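Local coordinates for predicted metal-dependent phosphohydrolase (Magnetospirillum magnetotacticum MS-1, PDB 3KH1), which is probably a metal-dependent phosphohydrolase of the HD-domain family, perhaps with 5'-deoxynucleotidase activity, at residues A[57-62]-A[134-139]; A[140-145]-A[171-176]; A[20-25]-A[78-83]; A[28-33]-A[37-42]. All coordinates share one frame; numbering follows the deposited sequence.

How the interactions relate
Interactions 1 and 2 share helix 132-151 and lie on the same side of the chain's centre, with centres 10 Å apart. Interaction 1 is a surface contact between a loop and that helix, built on one methyl over a ring. Interaction 2 is partly buried and joins two helices through an arginine methylene laid over another arginine's guanidinium and through an isoleucine. Interactions 3 and 4 touch, their centres about 14 Å apart, and interaction 4 is nested in the loop that interaction 3 closes. The former is almost wholly aliphatic, whereas the latter is the most polar, with backbone bonds and a salt bridge. Gln144 joins interactions 2 and 4 by a probable hydrogen bond to Glu39.

Interaction 1 of 4, residues A[57-62]-A[134-139]; sequences EYADEA and ARFADA
Ala59 and Phe136 form the apolar part of the contact. The methyl of Ala59 lies over one face of the Phe136 ring, 3.4 Å from its centroid and 5° off the ring normal, which meets the geometry of a CH-pi contact. Its centring is borne out by the individual carbons: Ala59 CB is 3.6 Å from Phe136 CZ and 3.8 Å from Phe136 CG, at opposite corners of the ring. With CG anti to the backbone N (chi1 -169°), the ring is carried off the helix and reaches the loop. The backbone of Tyr58 approaches obliquely, its C atom 4.0 Å from Phe136 CE1. Were Phe136 a serine, the methyl of Ala59 would probably lose the flat surface it rests on, opening a gap between loop and helix.

In the mainly helical HD-domain fold, this contact ties the connection between helices 41-54 and 65-74 to helix 132-151, and Ile65 touches both Ala59 and Phe136. Tyr58 turns its hydroxyl the other way, to Gln13 of the second subunit.

The charged part is weaker. Asp60 OD2 stands at the edge of the Arg135 guanidinium, near its plane, at a long 3.9 Å from Arg135 NH1. The carboxylate and guanidinium planes are 51° apart, and Asp60 has two conformers, so this salt bridge is doubtful. Arg135 NE is hydrogen-bonded instead to the carbonyl oxygen of Glu130.

Interaction 2 of 4, residues A[140-145]-A[171-176]; sequences LDRLQP and LPRIEA
Arg142 lays its CD over one face of the Arg173 guanidinium, 3.6 Å above the plane and offset toward the rim; the nearest atom pair is Arg142 CD to Arg173 NE, at 3.7 Å. The Arg142 chain is bent at chi2 (-93°) and again at chi3, which folds its methylenes across Arg173 and leaves the two guanidinium planes 65° apart. They do not stack, and the like charges come to 4.1 Å between Arg142 NH1 and Arg173 NH2. Each has a carboxylate nearby. Arg173 NH2 makes a salt bridge to Asp138, one turn before Arg142 on helix 132-151, while Asp141 OD2 lies a long 3.7 Å from Arg142 NH1, well out of the guanidinium plane, so only the charges interact.

Nearer the helix backbones the contact is apolar. Ile174 holds CG1 against Arg142 CB at 3.7 Å, and its extended chi2 pushes CD1 onto the backbone of Leu143, 3.8 Å from Leu143 CA. The side chains of Leu143 and Ile174 meet more loosely, with CB and CD1 4.2 Å apart. Ala185 of helix 179-195 touches both residues, and Met14 of the second subunit packs on Leu143.

The short helical segments approach to 8.6 Å between axes, their directions 130° apart. Helix 132-151 also carries Asp141, which hydrogen-bonds His44 and touches His75, a gathering consistent with the His and Asp residues that give the HD family its name and that bind metal in relatives.

Interaction 3 of 4, residues A[20-25]-A[78-83]; sequences IDKLKT and VEIDAG
Ile80 meets Ile20, Lys22 and Leu23 through aliphatic carbons, with no ring or guanidinium at the interface; the flat group to account for is the Asp21 carboxylate, to one side. Lys24 NZ reaches its OD1 on the anti side, 32° out of the carboxylate plane, in a salt bridge of 2.7 Å between Lys24 NZ and Asp21 OD1. The same ammonium also serves Glu39 of the second subunit.

Across the contact, Ile80 is the common partner, and Ile20, Lys22 and Leu23 all meet its side chain. Its CG1 rests on the backbone, 3.6 Å from Leu23 N, whose hydrogen is already given to Ile20 O. With CG1 anti to the carbonyl carbon (chi1 -70°), the longer branch runs on to CD1, 3.9 Å from Ile20 CA, while CG2 turns to Lys22 CB, also at 3.9 Å.

In the HD domain this joins the 3-10 segment that follows helix 8-19 to the short helix 79-82, just after Asp76, probably the aspartate of the family's His-Asp pair. Gly83, with positive phi, ends that helix. The 3-10 turn is reinforced at Lys22 O, which accepts from both Thr25 N and Thr25 OG1; the hydroxyl lies in the carbonyl plane, at 2.8 Å from Lys22 O to Thr25 OG1.

Lys22 and Leu23 each cross Ile80 at about a right angle. The extended Lys22 chain then leads away to Glu19, and Trp46 of the second subunit packs on Ile20 and Leu23.

Interaction 4 of 4, residues A[28-33]-A[37-42]; sequences RQTLLT and RRENDA. With ACT (acetate ion), chain D.
Arg28 O is buried against Arg38 and has no polar partner anywhere in the model: the Arg38 chain wraps it with methylenes, its CG 3.2 Å from Arg28 O. The guanidinium of Arg38 turns instead to an acetate, probably from the crystallisation liquor. Arg38 N and Arg38 NE both donate to its OXT at 2.9 Å, and Arg38 NH2 donates to its O, so three nearly straight bonds grip the ion.

On the side of the hairpin with Glu39, Arg28 NE gives a bent hydrogen bond (136°), part of a salt bridge, to Glu39 OE1 at 3.1 Å. The oxygen is met on its anti side, 27° out of the carboxylate plane. A bend at chi3 leads Arg28 round to this oxygen, and Arg28 NH1 donates to a water 2.8 Å from it, which also lies within bonding distance of Asp41 OD1. A leucine in place of Arg28 would probably cost Glu39 OE1 one of its partners, leaving it His44, and the water its donor.

The two strands form an antiparallel hairpin, with Leu31 and Arg38 as a non-hydrogen-bonded pair. Glu39 N to Thr30 O and Leu32 N to Arg37 O flank it, and beyond the corner at Gln29 a further bond joins Arg28 N to Glu39 O. Asn40 is the N-cap residue of helix 41-54.

Leu32 CD2 sits 3.6 Å above the centre of the Arg37 guanidinium plane, whose NH1 is salt-bridged to Glu43. Glu39 OE2 pairs with Lys24 of the second subunit, and the side chain of Thr30 is about 3 Å from a bound calcium ion.

Interaction 1 of 4, residues A[57-62]-A[134-139]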
loop_
_atom_site.group_PDB
_atom_site.type_symbol
_atom_site.label_atom_id
_atom_site.label_comp_id
_atom_site.label_asym_id
_atom_site.label_seq_id
_atom_site.Cartn_x
_atom_site.Cartn_y
_atom_site.Cartn_z
ATOM N N GLU A 57 13.644 13.121 -1.773
ATOM C CA GLU A 57 14.681 14.138 -2.003
ATOM C C GLU A 57 15.267 14.076 -3.422
ATOM O O GLU A 57 15.917 15.025 -3.895
ATOM C CB GLU A 57 15.824 14.007 -0.999
ATOM C CG GLU A 57 16.760 12.808 -1.257
ATOM C CD GLU A 57 17.615 12.506 -0.046
ATOM O OE1 GLU A 57 17.052 11.863 0.871
ATOM O OE2 GLU A 57 18.774 12.977 0.044
ATOM N N TYR A 58 15.052 12.932 -4.089
ATOM C CA TYR A 58 15.572 12.714 -5.448
ATOM C C TYR A 58 14.592 13.217 -6.550
ATOM O O TYR A 58 14.975 13.165 -7.723
ATOM C CB TYR A 58 15.977 11.231 -5.645
ATOM C CG TYR A 58 16.966 10.784 -4.576
ATOM C CD1 TYR A 58 18.271 11.309 -4.516
ATOM C CD2 TYR A 58 16.588 9.910 -3.570
ATOM C CE1 TYR A 58 19.152 10.967 -3.509
ATOM C CE2 TYR A 58 17.470 9.573 -2.537
ATOM C CZ TYR A 58 18.742 10.085 -2.532
ATOM O OH TYR A 58 19.641 9.800 -1.560
ATOM N N ALA A 59 13.400 13.703 -6.154
ATOM C CA ALA A 59 12.296 14.240 -7.050
ATOM C C ALA A 59 12.531 15.687 -7.412
ATOM O O ALA A 59 13.135 16.443 -6.625
ATOM C CB ALA A 59 10.868 14.084 -6.395
ATOM N N ASP A 60 12.051 16.062 -8.592
ATOM C CA ASP A 60 12.124 17.460 -9.009
ATOM C C ASP A 60 11.306 18.293 -8.033
ATOM O O ASP A 60 10.354 17.796 -7.426
ATOM C CB ASP A 60 11.607 17.664 -10.437
ATOM C CG ASP A 60 12.537 17.103 -11.481
ATOM O OD1 ASP A 60 13.691 16.752 -11.131
ATOM O OD2 ASP A 60 12.126 17.039 -12.664
ATOM N N GLU A 61 11.701 19.569 -7.871
ATOM C CA GLU A 61 11.028 20.503 -6.937
ATOM C C GLU A 61 9.499 20.574 -7.124
ATOM O O GLU A 61 8.741 20.719 -6.131
ATOM C CB GLU A 61 11.663 21.911 -7.024
ATOM N N ALA A 62 9.056 20.459 -8.376
ATOM C CA ALA A 62 7.656 20.634 -8.711
ATOM C C ALA A 62 6.827 19.403 -8.266
ATOM O O ALA A 62 5.576 19.513 -8.231
ATOM C CB ALA A 62 7.448 20.918 -10.266
ATOM N N ALA A 134 3.759 12.226 -12.417
ATOM C CA ALA A 134 3.692 10.947 -13.098
ATOM C C ALA A 134 5.081 10.417 -13.435
ATOM O O ALA A 134 5.290 9.207 -13.363
ATOM C CB ALA A 134 2.797 11.042 -14.370
ATOM N N ARG A 135 6.017 11.283 -13.809
ATOM C CA ARG A 135 7.356 10.850 -14.112
ATOM C C ARG A 135 8.070 10.300 -12.881
ATOM O O ARG A 135 8.770 9.284 -12.963
ATOM C CB ARG A 135 8.216 11.934 -14.766
ATOM C CG ARG A 135 7.840 12.181 -16.218
ATOM C CD ARG A 135 8.743 13.174 -16.903
ATOM N NE ARG A 135 8.197 14.493 -16.761
ATOM C CZ ARG A 135 8.646 15.446 -15.958
ATOM N NH1 ARG A 135 9.678 15.247 -15.123
ATOM N NH2 ARG A 135 8.015 16.620 -15.971
ATOM N N PHE A 136 7.884 10.942 -11.731
ATOM C CA PHE A 136 8.531 10.441 -10.513
ATOM C C PHE A 136 7.866 9.126 -10.079
ATOM O O PHE A 136 8.534 8.180 -9.751
ATOM C CB PHE A 136 8.527 11.498 -9.416
ATOM C CG PHE A 136 9.402 11.147 -8.262
ATOM C CD1 PHE A 136 10.778 11.037 -8.415
ATOM C CD2 PHE A 136 8.853 10.929 -6.990
ATOM C CE1 PHE A 136 11.551 10.682 -7.349
ATOM C CE2 PHE A 136 9.659 10.582 -5.895
ATOM C CZ PHE A 136 10.986 10.477 -6.086
ATOM N N ALA A 137 6.531 9.075 -10.149
ATOM C CA ALA A 137 5.803 7.835 -9.846
ATOM C C ALA A 137 6.277 6.681 -10.732
ATOM O O ALA A 137 6.582 5.571 -10.252
ATOM C CB ALA A 137 4.297 8.060 -10.058
ATOM N N ASP A 138 6.363 6.928 -12.038
ATOM C CA ASP A 138 6.755 5.897 -12.986
ATOM C C ASP A 138 8.212 5.454 -12.752
ATOM O O ASP A 138 8.531 4.267 -12.842
ATOM C CB ASP A 138 6.589 6.401 -14.421
ATOM C CG ASP A 138 6.781 5.310 -15.458
ATOM O OD1 ASP A 138 5.967 4.357 -15.473
ATOM O OD2 ASP A 138 7.721 5.450 -16.281
ATOM N N ALA A 139 9.089 6.402 -12.419
ATOM C CA ALA A 139 10.491 6.064 -12.159
ATOM C C ALA A 139 10.606 5.112 -10.969
ATOM O O ALA A 139 11.351 4.122 -11.017
ATOM C CB ALA A 139 11.243 7.373 -11.907
#

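Interaction 2 of 4, residues A[140-145]-A[171-176]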
loop_
_atom_site.group_PDB
_atom_site.type_symbol
_atom_site.label_atom_id
_atom_site.label_comp_id
_atom_site.label_asym_id
_atom_site.label_seq_id
_atom_site.Cartn_x
_atom_site.Cartn_y
_atom_site.Cartn_z
ATOM N N LEU A 140 9.836 5.365 -9.919
ATOM C CA LEU A 140 9.888 4.516 -8.748
ATOM C C LEU A 140 9.342 3.149 -9.051
ATOM O O LEU A 140 9.866 2.105 -8.647
ATOM C CB LEU A 140 9.100 5.112 -7.615
ATOM C CG LEU A 140 9.619 6.432 -7.093
ATOM C CD1 LEU A 140 8.547 7.096 -6.214
ATOM C CD2 LEU A 140 10.902 6.196 -6.317
ATOM N N ASP A 141 8.264 3.107 -9.805
ATOM C CA ASP A 141 7.634 1.861 -10.201
ATOM C C ASP A 141 8.535 0.999 -11.078
ATOM O O ASP A 141 8.493 -0.235 -11.012
ATOM C CB ASP A 141 6.336 2.108 -10.933
ATOM C CG ASP A 141 5.571 0.855 -11.130
ATOM O OD1 ASP A 141 5.163 0.267 -10.105
ATOM O OD2 ASP A 141 5.355 0.511 -12.284
ATOM N N ARG A 142 9.361 1.648 -11.901
ATOM C CA ARG A 142 10.284 0.928 -12.766
ATOM C C ARG A 142 11.553 0.525 -12.028
ATOM O O ARG A 142 12.220 -0.461 -12.377
ATOM C CB ARG A 142 10.642 1.794 -13.973
ATOM C CG ARG A 142 9.484 2.026 -14.934
ATOM C CD ARG A 142 9.450 1.039 -16.031
ATOM N NE ARG A 142 9.481 -0.377 -15.670
ATOM C CZ ARG A 142 8.427 -1.142 -15.331
ATOM N NH1 ARG A 142 7.173 -0.665 -15.343
ATOM N NH2 ARG A 142 8.613 -2.438 -15.054
ATOM N N LEU A 143 11.934 1.273 -10.986
ATOM C CA LEU A 143 13.148 0.937 -10.215
ATOM C C LEU A 143 12.955 -0.299 -9.377
ATOM O O LEU A 143 13.846 -1.150 -9.264
ATOM C CB LEU A 143 13.458 2.109 -9.306
ATOM C CG LEU A 143 14.633 1.956 -8.330
ATOM C CD1 LEU A 143 15.962 1.656 -9.064
ATOM C CD2 LEU A 143 14.804 3.196 -7.433
ATOM N N GLN A 144 11.799 -0.386 -8.734
ATOM C CA GLN A 144 11.596 -1.454 -7.768
ATOM C C GLN A 144 11.794 -2.885 -8.325
ATOM O O GLN A 144 12.440 -3.719 -7.652
ATOM C CB GLN A 144 10.278 -1.272 -7.020
ATOM C CG GLN A 144 9.969 -2.290 -5.906
ATOM C CD GLN A 144 9.123 -3.444 -6.353
ATOM O OE1 GLN A 144 8.908 -3.684 -7.557
ATOM N NE2 GLN A 144 8.536 -4.142 -5.352
ATOM N N PRO A 145 11.288 -3.195 -9.526
ATOM C CA PRO A 145 11.512 -4.541 -10.036
ATOM C C PRO A 145 12.986 -4.835 -10.300
ATOM O O PRO A 145 13.396 -5.991 -10.265
ATOM C CB PRO A 145 10.657 -4.631 -11.304
ATOM C CG PRO A 145 9.744 -3.517 -11.175
ATOM C CD PRO A 145 10.280 -2.470 -10.319
ATOM N N LEU A 171 15.208 1.892 -18.729
ATOM C CA LEU A 171 15.985 2.737 -17.827
ATOM C C LEU A 171 15.733 4.258 -18.033
ATOM O O LEU A 171 15.731 5.015 -17.049
ATOM C CB LEU A 171 17.486 2.428 -17.912
ATOM C CG LEU A 171 17.889 1.099 -17.239
ATOM C CD1 LEU A 171 19.282 0.697 -17.587
ATOM C CD2 LEU A 171 17.779 1.172 -15.712
ATOM N N PRO A 172 15.473 4.715 -19.282
ATOM C CA PRO A 172 15.206 6.153 -19.413
ATOM C C PRO A 172 13.953 6.627 -18.665
ATOM O O PRO A 172 13.848 7.816 -18.327
ATOM C CB PRO A 172 15.041 6.333 -20.919
ATOM C CG PRO A 172 15.881 5.199 -21.493
ATOM C CD PRO A 172 15.628 4.058 -20.588
ATOM N N ARG A 173 13.036 5.725 -18.377
ATOM C CA ARG A 173 11.869 6.098 -17.584
ATOM C C ARG A 173 12.245 6.423 -16.143
ATOM O O ARG A 173 11.593 7.240 -15.497
ATOM C CB ARG A 173 10.785 5.032 -17.663
ATOM C CG ARG A 173 10.089 5.003 -19.005
ATOM C CD ARG A 173 9.295 3.753 -19.295
ATOM N NE ARG A 173 8.176 3.594 -18.406
ATOM C CZ ARG A 173 7.224 2.685 -18.567
ATOM N NH1 ARG A 173 7.267 1.837 -19.600
ATOM N NH2 ARG A 173 6.237 2.593 -17.682
ATOM N N ILE A 174 13.254 5.754 -15.605
ATOM C CA ILE A 174 13.769 6.084 -14.285
ATOM C C ILE A 174 14.490 7.434 -14.347
ATOM O O ILE A 174 14.249 8.337 -13.525
ATOM C CB ILE A 174 14.638 4.951 -13.722
ATOM C CG1 ILE A 174 13.847 3.614 -13.729
ATOM C CG2 ILE A 174 15.111 5.311 -12.320
ATOM C CD1 ILE A 174 14.685 2.406 -13.311
ATOM N N GLU A 175 15.360 7.584 -15.335
ATOM C CA GLU A 175 16.098 8.830 -15.531
ATOM C C GLU A 175 15.166 10.015 -15.652
ATOM O O GLU A 175 15.481 11.084 -15.151
ATOM C CB GLU A 175 16.963 8.717 -16.798
ATOM C CG GLU A 175 17.917 9.832 -17.003
ATOM C CD GLU A 175 19.194 9.742 -16.173
ATOM O OE1 GLU A 175 19.345 8.789 -15.366
ATOM O OE2 GLU A 175 20.055 10.658 -16.314
ATOM N N ALA A 176 14.038 9.821 -16.318
ATOM C CA ALA A 176 13.087 10.896 -16.522
ATOM C C ALA A 176 12.505 11.435 -15.212
ATOM O O ALA A 176 12.091 12.613 -15.162
ATOM C CB ALA A 176 11.977 10.460 -17.509
#

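Interaction 3 of 4, residues A[20-25]-A[78-83]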
loop_
_atom_site.group_PDB
_atom_site.type_symbol
_atom_site.label_atom_id
_atom_site.label_comp_id
_atom_site.label_asym_id
_atom_site.label_seq_id
_atom_site.Cartn_x
_atom_site.Cartn_y
_atom_site.Cartn_z
ATOM N N ILE A 20 -11.819 -3.011 -3.613
ATOM C CA ILE A 20 -10.400 -2.996 -3.961
ATOM C C ILE A 20 -9.584 -3.967 -3.135
ATOM O O ILE A 20 -8.400 -4.146 -3.447
ATOM C CB ILE A 20 -9.815 -1.549 -3.994
ATOM C CG1 ILE A 20 -9.766 -0.906 -2.613
ATOM C CG2 ILE A 20 -10.533 -0.672 -5.028
ATOM C CD1 ILE A 20 -9.042 0.486 -2.568
ATOM N N ASP A 21 -10.155 -4.635 -2.120
ATOM C CA ASP A 21 -9.513 -5.830 -1.569
ATOM C C ASP A 21 -9.004 -6.747 -2.659
ATOM O O ASP A 21 -7.988 -7.460 -2.479
ATOM C CB ASP A 21 -10.452 -6.631 -0.632
ATOM C CG ASP A 21 -9.698 -7.663 0.266
ATOM O OD1 ASP A 21 -9.055 -7.208 1.222
ATOM O OD2 ASP A 21 -9.833 -8.914 0.074
ATOM N N LYS A 22 -9.752 -6.804 -3.768
ATOM C CA LYS A 22 -9.443 -7.733 -4.844
ATOM C C LYS A 22 -8.095 -7.483 -5.501
ATOM O O LYS A 22 -7.553 -8.377 -6.155
ATOM C CB LYS A 22 -10.546 -7.680 -5.877
ATOM C CG LYS A 22 -11.888 -8.186 -5.361
ATOM C CD LYS A 22 -12.970 -8.047 -6.467
ATOM C CE LYS A 22 -14.352 -8.489 -6.046
ATOM N NZ LYS A 22 -15.333 -8.270 -7.194
ATOM N N LEU A 23 -7.510 -6.306 -5.319
ATOM C CA LEU A 23 -6.186 -6.043 -5.922
ATOM C C LEU A 23 -5.138 -6.992 -5.358
ATOM O O LEU A 23 -4.119 -7.292 -5.985
ATOM C CB LEU A 23 -5.791 -4.580 -5.729
ATOM C CG LEU A 23 -4.523 -4.152 -6.470
ATOM C CD1 LEU A 23 -4.759 -4.289 -7.984
ATOM C CD2 LEU A 23 -4.151 -2.766 -6.068
ATOM N N LYS A 24 -5.378 -7.452 -4.139
ATOM C CA LYS A 24 -4.464 -8.344 -3.424
ATOM C C LYS A 24 -4.301 -9.693 -4.116
ATOM O O LYS A 24 -3.289 -10.352 -3.861
ATOM C CB LYS A 24 -4.969 -8.536 -1.981
ATOM C CG LYS A 24 -4.948 -7.212 -1.167
ATOM C CD LYS A 24 -5.732 -7.304 0.129
ATOM C CE LYS A 24 -5.894 -5.940 0.783
ATOM N NZ LYS A 24 -6.776 -6.000 2.012
ATOM N N THR A 25 -5.219 -10.044 -4.995
ATOM C CA THR A 25 -5.239 -11.317 -5.675
ATOM C C THR A 25 -4.595 -11.265 -7.064
ATOM O O THR A 25 -4.514 -12.282 -7.729
ATOM C CB THR A 25 -6.747 -11.856 -5.851
ATOM O OG1 THR A 25 -7.432 -11.049 -6.798
ATOM C CG2 THR A 25 -7.493 -11.817 -4.613
ATOM N N VAL A 78 -7.060 -0.724 -11.831
ATOM C CA VAL A 78 -7.645 -1.310 -13.033
ATOM C C VAL A 78 -7.308 -2.784 -13.257
ATOM O O VAL A 78 -8.088 -3.519 -13.915
ATOM C CB VAL A 78 -7.273 -0.524 -14.321
ATOM C CG1 VAL A 78 -7.973 0.870 -14.299
ATOM C CG2 VAL A 78 -5.731 -0.451 -14.539
ATOM N N GLU A 79 -6.181 -3.251 -12.716
ATOM C CA GLU A 79 -5.788 -4.652 -12.880
ATOM C C GLU A 79 -6.723 -5.650 -12.188
ATOM O O GLU A 79 -6.680 -6.839 -12.490
ATOM C CB GLU A 79 -4.306 -4.869 -12.499
ATOM C CG GLU A 79 -3.356 -3.959 -13.337
ATOM C CD GLU A 79 -1.923 -4.426 -13.418
ATOM O OE1 GLU A 79 -1.499 -5.266 -12.633
ATOM O OE2 GLU A 79 -1.229 -3.928 -14.351
ATOM N N ILE A 80 -7.542 -5.201 -11.237
ATOM C CA ILE A 80 -8.580 -6.063 -10.655
ATOM C C ILE A 80 -9.360 -6.753 -11.747
ATOM O O ILE A 80 -9.670 -7.936 -11.611
ATOM C CB ILE A 80 -9.496 -5.293 -9.684
ATOM C CG1 ILE A 80 -8.741 -4.909 -8.415
ATOM C CG2 ILE A 80 -10.769 -6.071 -9.370
ATOM C CD1 ILE A 80 -9.399 -3.836 -7.615
ATOM N N ASP A 81 -9.752 -6.003 -12.783
ATOM C CA ASP A 81 -10.480 -6.559 -13.903
ATOM C C ASP A 81 -9.561 -6.901 -15.080
ATOM O O ASP A 81 -9.830 -7.862 -15.821
ATOM C CB ASP A 81 -11.564 -5.590 -14.414
ATOM C CG ASP A 81 -12.736 -5.378 -13.453
ATOM O OD1 ASP A 81 -12.818 -6.037 -12.372
ATOM O OD2 ASP A 81 -13.622 -4.560 -13.888
ATOM N N ALA A 82 -8.529 -6.087 -15.322
ATOM C CA ALA A 82 -7.700 -6.264 -16.533
ATOM C C ALA A 82 -6.566 -7.273 -16.372
ATOM O O ALA A 82 -6.005 -7.707 -17.391
ATOM C CB ALA A 82 -7.144 -4.932 -17.020
ATOM N N GLY A 83 -6.214 -7.628 -15.138
ATOM C CA GLY A 83 -5.060 -8.485 -14.859
ATOM C C GLY A 83 -3.754 -7.742 -15.046
ATOM O O GLY A 83 -3.716 -6.583 -15.430
#

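Interaction 4 of 4, residues A[28-33]-A[37-42]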
loop_
_atom_site.group_PDB
_atom_site.type_symbol
_atom_site.label_atom_id
_atom_site.label_comp_id
_atom_site.label_asym_id
_atom_site.label_seq_id
_atom_site.Cartn_x
_atom_site.Cartn_y
_atom_site.Cartn_z
ATOM N N ARG A 28 1.949 -10.421 -10.055
ATOM C CA ARG A 28 2.972 -9.948 -10.965
ATOM C C ARG A 28 3.992 -11.059 -11.223
ATOM O O ARG A 28 3.973 -12.108 -10.571
ATOM C CB ARG A 28 3.687 -8.760 -10.319
ATOM C CG ARG A 28 2.786 -7.569 -10.141
ATOM C CD ARG A 28 3.321 -6.494 -9.237
ATOM N NE ARG A 28 4.669 -6.127 -9.570
ATOM C CZ ARG A 28 5.105 -5.310 -10.493
ATOM N NH1 ARG A 28 4.262 -4.548 -11.144
ATOM N NH2 ARG A 28 6.442 -5.166 -10.659
ATOM N N GLN A 29 4.941 -10.816 -12.126
ATOM C CA GLN A 29 6.072 -11.752 -12.309
ATOM C C GLN A 29 7.273 -11.465 -11.412
ATOM O O GLN A 29 8.125 -12.347 -11.220
ATOM C CB GLN A 29 6.530 -11.761 -13.769
ATOM C CG GLN A 29 5.505 -12.362 -14.665
ATOM C CD GLN A 29 5.207 -13.798 -14.271
ATOM O OE1 GLN A 29 6.109 -14.655 -14.291
ATOM N NE2 GLN A 29 3.942 -14.077 -13.912
ATOM N N THR A 30 7.348 -10.279 -10.835
ATOM C CA THR A 30 8.336 -9.930 -9.835
ATOM C C THR A 30 8.213 -10.858 -8.669
ATOM O O THR A 30 7.135 -11.113 -8.220
ATOM C CB THR A 30 8.088 -8.469 -9.360
ATOM O OG1 THR A 30 8.030 -7.567 -10.503
ATOM C CG2 THR A 30 9.099 -8.051 -8.308
ATOM N N LEU A 31 9.335 -11.377 -8.203
ATOM C CA LEU A 31 9.370 -12.191 -6.992
ATOM C C LEU A 31 9.681 -11.339 -5.789
ATOM O O LEU A 31 10.375 -10.341 -5.882
ATOM C CB LEU A 31 10.401 -13.313 -7.095
ATOM C CG LEU A 31 10.288 -14.249 -8.302
ATOM C CD1 LEU A 31 11.397 -15.328 -8.256
ATOM C CD2 LEU A 31 8.918 -14.885 -8.357
ATOM N N LEU A 32 9.155 -11.742 -4.644
ATOM C CA LEU A 32 9.723 -11.235 -3.393
ATOM C C LEU A 32 11.246 -11.470 -3.392
ATOM O O LEU A 32 11.773 -12.361 -4.039
ATOM C CB LEU A 32 9.086 -11.939 -2.190
ATOM C CG LEU A 32 7.757 -11.352 -1.680
ATOM C CD1 LEU A 32 6.762 -10.955 -2.698
ATOM C CD2 LEU A 32 7.227 -12.138 -0.495
ATOM N N THR A 33 11.930 -10.659 -2.588
ATOM C CA THR A 33 13.405 -10.662 -2.561
ATOM C C THR A 33 14.027 -11.979 -2.136
ATOM O O THR A 33 15.191 -12.244 -2.498
ATOM C CB THR A 33 13.959 -9.483 -1.730
ATOM O OG1 THR A 33 13.459 -9.621 -0.390
ATOM C CG2 THR A 33 13.618 -8.141 -2.321
ATOM N N ARG A 37 7.776 -16.327 -3.511
ATOM C CA ARG A 37 6.518 -16.277 -4.267
ATOM C C ARG A 37 6.569 -15.007 -5.122
ATOM O O ARG A 37 7.370 -14.088 -4.871
ATOM C CB ARG A 37 5.278 -16.281 -3.339
ATOM C CG ARG A 37 5.291 -15.117 -2.366
ATOM C CD ARG A 37 4.005 -15.102 -1.574
ATOM N NE ARG A 37 3.919 -14.025 -0.602
ATOM C CZ ARG A 37 3.614 -12.785 -0.876
ATOM N NH1 ARG A 37 3.417 -12.373 -2.125
ATOM N NH2 ARG A 37 3.568 -11.906 0.112
ATOM N N ARG A 38 5.639 -14.931 -6.066
ATOM C CA ARG A 38 5.372 -13.696 -6.821
ATOM C C ARG A 38 4.790 -12.637 -5.903
ATOM O O ARG A 38 3.978 -12.934 -5.003
ATOM C CB ARG A 38 4.392 -13.983 -7.944
ATOM C CG ARG A 38 4.975 -14.794 -9.086
ATOM C CD ARG A 38 3.873 -15.339 -9.996
ATOM N NE ARG A 38 3.074 -16.305 -9.235
ATOM C CZ ARG A 38 1.872 -16.750 -9.562
ATOM N NH1 ARG A 38 1.266 -16.329 -10.667
ATOM N NH2 ARG A 38 1.216 -17.588 -8.767
ATOM N N GLU A 39 5.124 -11.384 -6.201
ATOM C CA GLU A 39 4.504 -10.215 -5.618
ATOM C C GLU A 39 3.104 -9.967 -6.135
ATOM O O GLU A 39 2.847 -10.197 -7.334
ATOM C CB GLU A 39 5.407 -8.995 -5.979
ATOM C CG GLU A 39 5.146 -7.790 -5.229
ATOM C CD GLU A 39 6.013 -6.627 -5.684
ATOM O OE1 GLU A 39 6.159 -6.356 -6.911
ATOM O OE2 GLU A 39 6.416 -5.922 -4.789
ATOM N N ASN A 40 2.182 -9.531 -5.272
ATOM C CA ASN A 40 0.886 -9.107 -5.710
ATOM C C ASN A 40 0.811 -7.592 -5.934
ATOM O O ASN A 40 1.665 -6.823 -5.481
ATOM C CB ASN A 40 -0.252 -9.674 -4.828
ATOM C CG ASN A 40 -0.406 -8.964 -3.507
ATOM O OD1 ASN A 40 -0.642 -7.733 -3.451
ATOM N ND2 ASN A 40 -0.363 -9.728 -2.406
ATOM N N ASP A 41 -0.225 -7.128 -6.636
ATOM C CA ASP A 41 -0.316 -5.724 -6.987
ATOM C C ASP A 41 -0.479 -4.828 -5.764
ATOM O O ASP A 41 -0.012 -3.693 -5.785
ATOM C CB ASP A 41 -1.495 -5.458 -7.938
ATOM C CG ASP A 41 -1.175 -5.683 -9.377
ATOM O OD1 ASP A 41 -0.056 -6.101 -9.732
ATOM O OD2 ASP A 41 -2.106 -5.396 -10.177
ATOM N N ALA A 42 -1.225 -5.267 -4.751
ATOM C CA ALA A 42 -1.453 -4.417 -3.564
ATOM C C ALA A 42 -0.143 -4.226 -2.822
ATOM O O ALA A 42 0.207 -3.107 -2.455
ATOM C CB ALA A 42 -2.531 -5.031 -2.647
HETATM C C ACT D . 3.793 -18.251 -6.300
HETATM O O ACT D . 2.576 -18.072 -6.139
HETATM O OXT ACT D . 4.433 -17.402 -6.926
HETATM C CH3 ACT D . 4.460 -19.460 -5.726
HETATM O O HOH W 1 1.437 -4.548 -11.456
#